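Local coordinates for protein HNH endonuclease (Geobacillus virus E2, PDB 5H0M) that is a thermophilic phage endonuclease of the HNH family that probably nicks DNA and binds a zinc ion through four cysteines, at residues Arg53-Ser58 and Lys103-Asp108; Arg59-Thr64 and Val91-Pro96. All coordinates share one frame; numbering follows the deposited sequence.

Interaction 1 of 2, residues Arg53-Ser58 and Lys103-Asp108; sequences RAFYHS and KRLDMD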
ATOM      1  N   ARG A  53      -8.105  -8.341   4.442  1.00 17.80           N
ATOM      2  CA  ARG A  53      -9.120  -7.487   5.039  1.00 18.84           C
ATOM      3  C   ARG A  53      -8.807  -7.196   6.496  1.00 18.26           C
ATOM      4  O   ARG A  53      -8.850  -6.042   6.931  1.00 20.89           O
ATOM      5  CB  ARG A  53     -10.500  -8.131   4.964  1.00 20.95           C
ATOM      6  CG  ARG A  53     -11.117  -8.207   3.590  1.00 22.50           C
ATOM      7  CD  ARG A  53     -12.398  -9.001   3.726  1.00 24.75           C
ATOM      8  NE  ARG A  53     -13.073  -9.273   2.471  1.00 26.76           N
ATOM      9  CZ  ARG A  53     -14.127  -8.594   2.016  1.00 23.07           C
ATOM     10  NH1 ARG A  53     -14.602  -7.554   2.691  1.00 22.60           N
ATOM     11  NH2 ARG A  53     -14.687  -8.955   0.881  1.00 23.76           N
ATOM     12  N   ALA A  54      -8.464  -8.241   7.244  1.00 17.29           N
ATOM     13  CA  ALA A  54      -8.172  -8.120   8.664  1.00 17.82           C
ATOM     14  C   ALA A  54      -6.934  -7.276   8.914  1.00 17.92           C
ATOM     15  O   ALA A  54      -6.852  -6.548   9.908  1.00 18.91           O
ATOM     16  CB  ALA A  54      -8.007  -9.492   9.301  1.00 18.91           C
ATOM     17  N   PHE A  55      -5.977  -7.352   7.998  1.00 16.18           N
ATOM     18  CA  PHE A  55      -4.728  -6.612   8.153  1.00 15.02           C
ATOM     19  C   PHE A  55      -4.953  -5.108   8.324  1.00 13.84           C
ATOM     20  O   PHE A  55      -4.325  -4.453   9.158  1.00 14.48           O
ATOM     21  CB  PHE A  55      -3.805  -6.878   6.970  1.00 15.25           C
ATOM     22  CG  PHE A  55      -2.537  -6.081   7.001  1.00 14.57           C
ATOM     23  CD1 PHE A  55      -1.513  -6.442   7.854  1.00 15.49           C
ATOM     24  CD2 PHE A  55      -2.392  -4.954   6.207  1.00 15.32           C
ATOM     25  CE1 PHE A  55      -0.339  -5.708   7.909  1.00 16.60           C
ATOM     26  CE2 PHE A  55      -1.221  -4.215   6.258  1.00 15.26           C
ATOM     27  CZ  PHE A  55      -0.202  -4.589   7.100  1.00 15.80           C
ATOM     28  N   TYR A  56      -5.859  -4.556   7.544  1.00 13.13           N
ATOM     29  CA  TYR A  56      -6.071  -3.109   7.579  1.00 13.84           C
ATOM     30  C   TYR A  56      -6.708  -2.636   8.874  1.00 15.16           C
ATOM     31  O   TYR A  56      -6.638  -1.445   9.185  1.00 16.60           O
ATOM     32  CB  TYR A  56      -6.895  -2.662   6.379  1.00 14.86           C
ATOM     33  CG  TYR A  56      -6.180  -2.866   5.055  1.00 14.65           C
ATOM     34  CD1 TYR A  56      -5.068  -2.104   4.715  1.00 16.75           C
ATOM     35  CD2 TYR A  56      -6.615  -3.809   4.156  1.00 14.50           C
ATOM     36  CE1 TYR A  56      -4.415  -2.278   3.494  1.00 14.95           C
ATOM     37  CE2 TYR A  56      -5.968  -3.991   2.944  1.00 14.20           C
ATOM     38  CZ  TYR A  56      -4.888  -3.230   2.615  1.00 14.37           C
ATOM     39  OH  TYR A  56      -4.274  -3.439   1.378  1.00 17.29           O
ATOM     40  N   HIS A  57      -7.291  -3.572   9.628  1.00 15.34           N
ATOM     41  CA  HIS A  57      -7.819  -3.282  10.963  1.00 17.28           C
ATOM     42  C   HIS A  57      -6.799  -3.472  12.063  1.00 17.27           C
ATOM     43  O   HIS A  57      -7.086  -3.156  13.216  1.00 19.60           O
ATOM     44  CB  HIS A  57      -8.984  -4.215  11.278  1.00 17.17           C
ATOM     45  CG  HIS A  57     -10.175  -3.995  10.415  1.00 18.17           C
ATOM     46  ND1 HIS A  57     -11.124  -3.031  10.681  1.00 21.62           N
ATOM     47  CD2 HIS A  57     -10.561  -4.602   9.268  1.00 20.19           C
ATOM     48  CE1 HIS A  57     -12.059  -3.076   9.750  1.00 21.35           C
ATOM     49  NE2 HIS A  57     -11.744  -4.021   8.884  1.00 22.05           N
ATOM     50  N   SER A  58      -5.623  -3.993  11.733  1.00 16.19           N
ATOM     51  CA  SER A  58      -4.675  -4.431  12.739  1.00 16.09           C
ATOM     52  C   SER A  58      -3.959  -3.279  13.412  1.00 16.28           C
ATOM     53  O   SER A  58      -3.716  -2.231  12.808  1.00 16.24           O
ATOM     54  CB  SER A  58      -3.643  -5.400  12.152  1.00 16.06           C
ATOM     55  OG  SER A  58      -2.708  -4.718  11.324  1.00 16.85           O
ATOM     56  N   LYS A 103       5.693  -8.820   2.851  1.00 15.08           N
ATOM     57  CA  LYS A 103       6.187  -7.438   2.797  1.00 14.66           C
ATOM     58  C   LYS A 103       5.154  -6.438   3.336  1.00 14.01           C
ATOM     59  O   LYS A 103       5.314  -5.240   3.180  1.00 13.72           O
ATOM     60  CB  LYS A 103       6.592  -7.071   1.367  1.00 15.60           C
ATOM     61  CG  LYS A 103       7.686  -7.969   0.801  1.00 16.57           C
ATOM     62  CD  LYS A 103       8.232  -7.412  -0.501  1.00 18.50           C
ATOM     63  CE  LYS A 103       9.397  -8.254  -1.008  1.00 20.55           C
ATOM     64  NZ  LYS A 103      10.037  -7.713  -2.257  1.00 21.48           N
ATOM     65  N   ARG A 104       4.123  -6.948   3.990  1.00 13.59           N
ATOM     66  CA  ARG A 104       2.982  -6.146   4.433  1.00 14.09           C
ATOM     67  C   ARG A 104       3.306  -4.987   5.375  1.00 13.09           C
ATOM     68  O   ARG A 104       2.584  -3.989   5.386  1.00 12.72           O
ATOM     69  CB  ARG A 104       1.930  -7.047   5.082  1.00 14.80           C
ATOM     70  CG  ARG A 104       2.402  -7.727   6.355  1.00 16.19           C
ATOM     71  CD  ARG A 104       1.404  -8.792   6.767  1.00 18.05           C
ATOM     72  NE  ARG A 104       1.791  -9.447   8.012  1.00 20.35           N
ATOM     73  CZ  ARG A 104       2.693 -10.415   8.107  1.00 22.17           C
ATOM     74  NH1 ARG A 104       3.326 -10.864   7.029  1.00 22.32           N
ATOM     75  NH2 ARG A 104       2.967 -10.956   9.300  1.00 25.89           N
ATOM     76  N   LEU A 105       4.370  -5.111   6.173  1.00 13.08           N
ATOM     77  CA  LEU A 105       4.732  -4.090   7.150  1.00 14.14           C
ATOM     78  C   LEU A 105       6.129  -3.506   6.902  1.00 15.08           C
ATOM     79  O   LEU A 105       6.666  -2.776   7.726  1.00 17.49           O
ATOM     80  CB  LEU A 105       4.637  -4.676   8.569  1.00 16.04           C
ATOM     81  CG  LEU A 105       3.211  -4.957   9.047  1.00 17.35           C
ATOM     82  CD1 LEU A 105       3.219  -5.902  10.231  1.00 18.63           C
ATOM     83  CD2 LEU A 105       2.490  -3.678   9.406  1.00 17.27           C
ATOM     84  N   ASP A 106       6.704  -3.780   5.732  1.00 14.20           N
ATOM     85  CA  ASP A 106       8.044  -3.291   5.423  1.00 14.33           C
ATOM     86  C   ASP A 106       8.004  -1.844   4.989  1.00 14.26           C
ATOM     87  O   ASP A 106       7.336  -1.513   4.009  1.00 13.84           O
ATOM     88  CB  ASP A 106       8.650  -4.104   4.287  1.00 15.30           C
ATOM     89  CG  ASP A 106       9.022  -5.504   4.679  1.00 18.91           C
ATOM     90  OD1 ASP A 106       8.964  -5.873   5.871  1.00 20.48           O
ATOM     91  OD2 ASP A 106       9.401  -6.241   3.746  1.00 21.05           O
ATOM     92  N   MET A 107       8.722  -0.967   5.686  1.00 15.45           N
ATOM     93  CA  MET A 107       8.637   0.452   5.357  1.00 15.70           C
ATOM     94  C   MET A 107       9.144   0.755   3.954  1.00 15.34           C
ATOM     95  O   MET A 107       8.594   1.624   3.288  1.00 16.15           O
ATOM     96  CB  MET A 107       9.303   1.305   6.435  1.00 19.46           C
ATOM     97  CG  MET A 107       8.399   1.360   7.665  1.00 23.56           C
ATOM     98  SD  MET A 107       9.073   2.398   8.943  1.00 29.71           S
ATOM     99  CE  MET A 107       8.838   3.992   8.183  1.00 22.53           C
ATOM    100  N   ASP A 108      10.135   0.004   3.485  1.00 15.61           N
ATOM    101  CA  ASP A 108      10.609   0.174   2.115  1.00 15.54           C
ATOM    102  C   ASP A 108       9.655  -0.372   1.063  1.00 15.06           C
ATOM    103  O   ASP A 108       9.927  -0.246  -0.124  1.00 16.72           O
ATOM    104  CB  ASP A 108      12.023  -0.390   1.928  1.00 15.93           C
ATOM    105  CG  ASP A 108      12.111  -1.886   2.087  1.00 17.35           C
ATOM    106  OD1 ASP A 108      11.147  -2.561   2.476  1.00 17.83           O
ATOM    107  OD2 ASP A 108      13.223  -2.426   1.822  1.00 23.33           O
TER

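Interaction 2 of 2, residues Arg59-Thr64 and Val91-Pro96; sequences REWERT and VDHITP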
ATOM      1  N   ARG A  59      -3.573  -3.507  14.666  1.00 17.80           N
ATOM      2  CA  ARG A  59      -2.758  -2.555  15.412  1.00 17.43           C
ATOM      3  C   ARG A  59      -1.424  -2.285  14.696  1.00 15.77           C
ATOM      4  O   ARG A  59      -0.953  -1.159  14.677  1.00 16.69           O
ATOM      5  CB  ARG A  59      -2.506  -3.059  16.857  1.00 18.64           C
ATOM      6  CG  ARG A  59      -1.738  -4.380  16.968  1.00 22.99           C
ATOM      7  CD  ARG A  59      -1.582  -4.902  18.397  1.00 28.47           C
ATOM      8  NE  ARG A  59      -0.778  -6.128  18.411  1.00 38.24           N
ATOM      9  CZ  ARG A  59      -0.703  -6.997  19.422  1.00 43.30           C
ATOM     10  NH1 ARG A  59      -1.388  -6.809  20.544  1.00 37.00           N
ATOM     11  NH2 ARG A  59       0.063  -8.078  19.303  1.00 46.68           N
ATOM     12  N   GLU A  60      -0.846  -3.320  14.096  1.00 16.74           N
ATOM     13  CA  GLU A  60       0.459  -3.197  13.451  1.00 16.14           C
ATOM     14  C   GLU A  60       0.345  -2.292  12.224  1.00 14.90           C
ATOM     15  O   GLU A  60       1.179  -1.419  12.022  1.00 14.27           O
ATOM     16  CB  GLU A  60       1.005  -4.569  13.063  1.00 18.39           C
ATOM     17  CG  GLU A  60       1.344  -5.468  14.253  1.00 20.77           C
ATOM     18  CD  GLU A  60       0.187  -6.331  14.752  1.00 23.51           C
ATOM     19  OE1 GLU A  60      -0.943  -6.252  14.236  1.00 22.61           O
ATOM     20  OE2 GLU A  60       0.425  -7.117  15.692  1.00 26.81           O
ATOM     21  N   TRP A  61      -0.702  -2.479  11.422  1.00 14.33           N
ATOM     22  CA  TRP A  61      -0.916  -1.588  10.282  1.00 14.88           C
ATOM     23  C   TRP A  61      -1.176  -0.172  10.753  1.00 14.81           C
ATOM     24  O   TRP A  61      -0.631   0.777  10.191  1.00 14.82           O
ATOM     25  CB  TRP A  61      -2.053  -2.071   9.389  1.00 14.00           C
ATOM     26  CG  TRP A  61      -2.389  -1.095   8.293  1.00 14.12           C
ATOM     27  CD1 TRP A  61      -3.557  -0.444   8.128  1.00 15.05           C
ATOM     28  CD2 TRP A  61      -1.522  -0.630   7.241  1.00 13.82           C
ATOM     29  NE1 TRP A  61      -3.497   0.400   7.047  1.00 14.86           N
ATOM     30  CE2 TRP A  61      -2.263   0.284   6.470  1.00 13.81           C
ATOM     31  CE3 TRP A  61      -0.207  -0.905   6.872  1.00 14.30           C
ATOM     32  CZ2 TRP A  61      -1.734   0.923   5.367  1.00 14.19           C
ATOM     33  CZ3 TRP A  61       0.317  -0.275   5.774  1.00 15.59           C
ATOM     34  CH2 TRP A  61      -0.449   0.628   5.033  1.00 14.51           C
ATOM     35  N   GLU A  62      -2.023  -0.003  11.771  1.00 15.00           N
ATOM     36  CA  GLU A  62      -2.382   1.357  12.181  1.00 16.18           C
ATOM     37  C   GLU A  62      -1.119   2.144  12.556  1.00 15.49           C
ATOM     38  O   GLU A  62      -0.942   3.305  12.159  1.00 16.64           O
ATOM     39  CB  GLU A  62      -3.363   1.318  13.355  1.00 19.07           C
ATOM     40  CG  GLU A  62      -3.957   2.683  13.693  1.00 21.08           C
ATOM     41  CD  GLU A  62      -5.110   2.653  14.695  1.00 24.96           C
ATOM     42  OE1 GLU A  62      -5.685   1.582  14.994  1.00 26.77           O
ATOM     43  OE2 GLU A  62      -5.434   3.738  15.201  1.00 28.31           O
ATOM     44  N   ARG A  63      -0.225   1.493  13.295  1.00 14.89           N
ATOM     45  CA  ARG A  63       1.005   2.104  13.743  1.00 15.99           C
ATOM     46  C   ARG A  63       1.979   2.341  12.584  1.00 15.35           C
ATOM     47  O   ARG A  63       2.606   3.382  12.487  1.00 16.50           O
ATOM     48  CB  ARG A  63       1.629   1.181  14.781  1.00 18.98           C
ATOM     49  CG  ARG A  63       2.916   1.611  15.433  1.00 25.45           C
ATOM     50  CD  ARG A  63       3.611   0.356  15.937  1.00 33.79           C
ATOM     51  NE  ARG A  63       2.676  -0.599  16.561  1.00 38.20           N
ATOM     52  CZ  ARG A  63       2.815  -1.929  16.546  1.00 41.07           C
ATOM     53  NH1 ARG A  63       3.846  -2.485  15.928  1.00 43.97           N
ATOM     54  NH2 ARG A  63       1.914  -2.713  17.147  1.00 41.36           N
ATOM     55  N   THR A  64       2.114   1.364  11.697  1.00 14.45           N
ATOM     56  CA  THR A  64       3.081   1.450  10.621  1.00 14.35           C
ATOM     57  C   THR A  64       2.665   2.510   9.603  1.00 14.26           C
ATOM     58  O   THR A  64       3.492   3.261   9.115  1.00 14.44           O
ATOM     59  CB  THR A  64       3.267   0.089   9.962  1.00 15.50           C
ATOM     60  OG1 THR A  64       3.791  -0.842  10.928  1.00 17.43           O
ATOM     61  CG2 THR A  64       4.232   0.181   8.772  1.00 16.12           C
ATOM     62  N   VAL A  91      -1.534   5.527   2.436  1.00 12.69           N
ATOM     63  CA  VAL A  91      -0.267   4.807   2.386  1.00 12.85           C
ATOM     64  C   VAL A  91      -0.517   3.525   1.607  1.00 13.38           C
ATOM     65  O   VAL A  91      -1.411   2.749   1.978  1.00 15.06           O
ATOM     66  CB  VAL A  91       0.265   4.477   3.786  1.00 13.33           C
ATOM     67  CG1 VAL A  91       1.528   3.644   3.724  1.00 14.81           C
ATOM     68  CG2 VAL A  91       0.555   5.757   4.547  1.00 14.18           C
ATOM     69  N   ASP A  92       0.266   3.315   0.549  1.00 12.81           N
ATOM     70  CA  ASP A  92       0.090   2.157  -0.350  1.00 14.72           C
ATOM     71  C   ASP A  92       1.312   1.241  -0.331  1.00 13.80           C
ATOM     72  O   ASP A  92       2.457   1.698  -0.236  1.00 14.10           O
ATOM     73  CB  ASP A  92      -0.167   2.620  -1.788  1.00 18.34           C
ATOM     74  CG  ASP A  92      -0.753   1.517  -2.690  1.00 21.23           C
ATOM     75  OD1 ASP A  92      -1.385   0.551  -2.184  1.00 23.69           O
ATOM     76  OD2 ASP A  92      -0.601   1.629  -3.921  1.00 24.35           O
ATOM     77  N   HIS A  93       1.034  -0.054  -0.448  1.00 12.86           N
ATOM     78  CA  HIS A  93       2.058  -1.075  -0.654  1.00 12.65           C
ATOM     79  C   HIS A  93       2.601  -1.005  -2.062  1.00 13.27           C
ATOM     80  O   HIS A  93       1.824  -0.998  -3.025  1.00 15.18           O
ATOM     81  CB  HIS A  93       1.471  -2.458  -0.399  1.00 12.69           C
ATOM     82  CG  HIS A  93       1.144  -2.708   1.040  1.00 13.43           C
ATOM     83  ND1 HIS A  93      -0.012  -2.257   1.623  1.00 14.39           N
ATOM     84  CD2 HIS A  93       1.842  -3.333   2.015  1.00 13.92           C
ATOM     85  CE1 HIS A  93      -0.024  -2.603   2.899  1.00 14.65           C
ATOM     86  NE2 HIS A  93       1.098  -3.244   3.165  1.00 14.18           N
ATOM     87  N   ILE A  94       3.919  -0.990  -2.193  1.00 12.45           N
ATOM     88  CA  ILE A  94       4.534  -0.935  -3.535  1.00 12.88           C
ATOM     89  C   ILE A  94       4.284  -2.256  -4.255  1.00 12.94           C
ATOM     90  O   ILE A  94       3.632  -2.292  -5.304  1.00 14.64           O
ATOM     91  CB  ILE A  94       6.023  -0.602  -3.474  1.00 12.68           C
ATOM     92  CG1 ILE A  94       6.261   0.763  -2.839  1.00 13.37           C
ATOM     93  CG2 ILE A  94       6.620  -0.713  -4.875  1.00 14.57           C
ATOM     94  CD1 ILE A  94       7.718   1.120  -2.661  1.00 14.75           C
ATOM     95  N   THR A  95       4.769  -3.350  -3.674  1.00 12.65           N
ATOM     96  CA  THR A  95       4.297  -4.688  -4.028  1.00 13.10           C
ATOM     97  C   THR A  95       2.991  -4.885  -3.273  1.00 13.51           C
ATOM     98  O   THR A  95       2.982  -4.834  -2.042  1.00 13.86           O
ATOM     99  CB  THR A  95       5.300  -5.758  -3.620  1.00 13.64           C
ATOM    100  OG1 THR A  95       6.560  -5.497  -4.255  1.00 14.96           O
ATOM    101  CG2 THR A  95       4.814  -7.142  -4.014  1.00 14.87           C
ATOM    102  N   PRO A  96       1.884  -5.070  -3.991  1.00 14.28           N
ATOM    103  CA  PRO A  96       0.595  -5.095  -3.299  1.00 14.69           C
ATOM    104  C   PRO A  96       0.512  -6.151  -2.204  1.00 14.24           C
ATOM    105  O   PRO A  96       1.147  -7.206  -2.272  1.00 14.50           O
ATOM    106  CB  PRO A  96      -0.401  -5.394  -4.420  1.00 14.87           C
ATOM    107  CG  PRO A  96       0.252  -4.849  -5.646  1.00 15.26           C
ATOM    108  CD  PRO A  96       1.720  -5.107  -5.459  1.00 14.88           C
TER

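Interaction 1 of 2, residues Arg53-Ser58 and Lys103-Asp108
Phe55, on helix 41-55, pushes its ring against Arg104 and Leu105 in the loop that joins strands 90-93 and 110-113. With CG anti to its backbone N (chi1 176°), the ring reaches straight across to that loop, and its far carbons CE1 and CZ do most of the touching. Arg104 lays its aliphatic chain over one part of the ring: CB sits 4.2 Å from the centroid of the Phe55 ring, off-centre, in a CH-pi contact, and CD of Arg104 is 3.7 Å from CE1 of Phe55. The CG of Arg104 lies between its backbone N and carbonyl carbon (chi1 64°), and from there the chain runs extended past the ring to NE. The guanidinium is turned 78° to the phenyl plane, ruling out a flat stack; NH1 bonds to Trp101 O, and Arg104 also makes a cation-pi contact with Trp101. Leu105 approaches the ring at its edge, with CD2 3.7 Å from Phe55 CZ. Closest of all, Arg104 O, which accepts a hydrogen bond from His93 NE2, lies 3.3 Å from Phe55 CZ.

Residues Phe55 to Ser58 form a type I beta turn, and Ser58 is the N-cap of helix 59-71. Phe55 O accepts both Ser58 N and Ser58 OG, the latter at 2.7 Å, in the carbonyl plane and on a lone pair. Ser58 OG also caps Trp61 N, tying turn to helix.

The attraction is therefore largely apolar, with one backbone carbonyl set against the ring: phenylalanine and leucine offer hydrophobic surface and arginine its methylenes, its charge directed to Trp101.

Interaction 2 of 2, residues Arg59-Thr64 and Val91-Pro96
Strand 90-93 belongs to the two-stranded antiparallel hairpin of the HNH (His-Me finger) fold, and residues 59-64 of helix 59-71 meet it through Trp61. The indole has CG anti to the backbone N (chi1 174°), which carries its six-membered ring out from the helix to Val91 and His93. CH2 of Trp61 meets the methyl CG1 of Val91 at 3.8 Å, while the carbonyl oxygen of Val91 lies in the indole plane at its edge, 3.8 Å from the same CH2. The neighbouring ring carbon, CZ3, comes to 3.7 Å from CE1 of His93. The planes of these two rings are only 23° apart, but they are slid so far that they barely overlap, with centroids 5.2 Å from each other.

His93 has a polar job as well: its NE2 is hydrogen-bonded to Arg104 O, which helps hold the imidazole in place. Tryptophan suits the helix position because it is long enough to reach both strand residues, and valine, branched at CB, suits a strand. Within the helix, Thr64 OG1 bonds to Glu60 O at 2.9 Å, on the opposite face of the carbonyl plane from Thr64 N.

Around this buried junction, Leu110 of strand 110-113 touches both Trp61 and His93, Val91 also touches Val68 and Leu69 of helix 59-71, and Asp92 turns away toward helix 115-129, where it pairs with Lys121.

Overall arrangement
The two contacts are neighbours, their centres about 4 Å apart, and form one continuous patch, interaction 2 buried and interaction 1 partly so, joined by the bond between His93 and Arg104. Along the chain the order is 53-58, 59-64, 91-96, 103-108, so the pairing of interaction 2 lies between the two halves of interaction 1. Helices 41-55 and 59-71 follow each other across a short turn and address successive parts of the same unit: the strand 90-93 and the loop leading to strand 110-113. The rings of Phe55 and Trp61 meet at about 45°, linking the patches. Together they join helices 41-55 and 59-71 to the hairpin; the side chain of Val91 lies about 12 Å from the zinc ion.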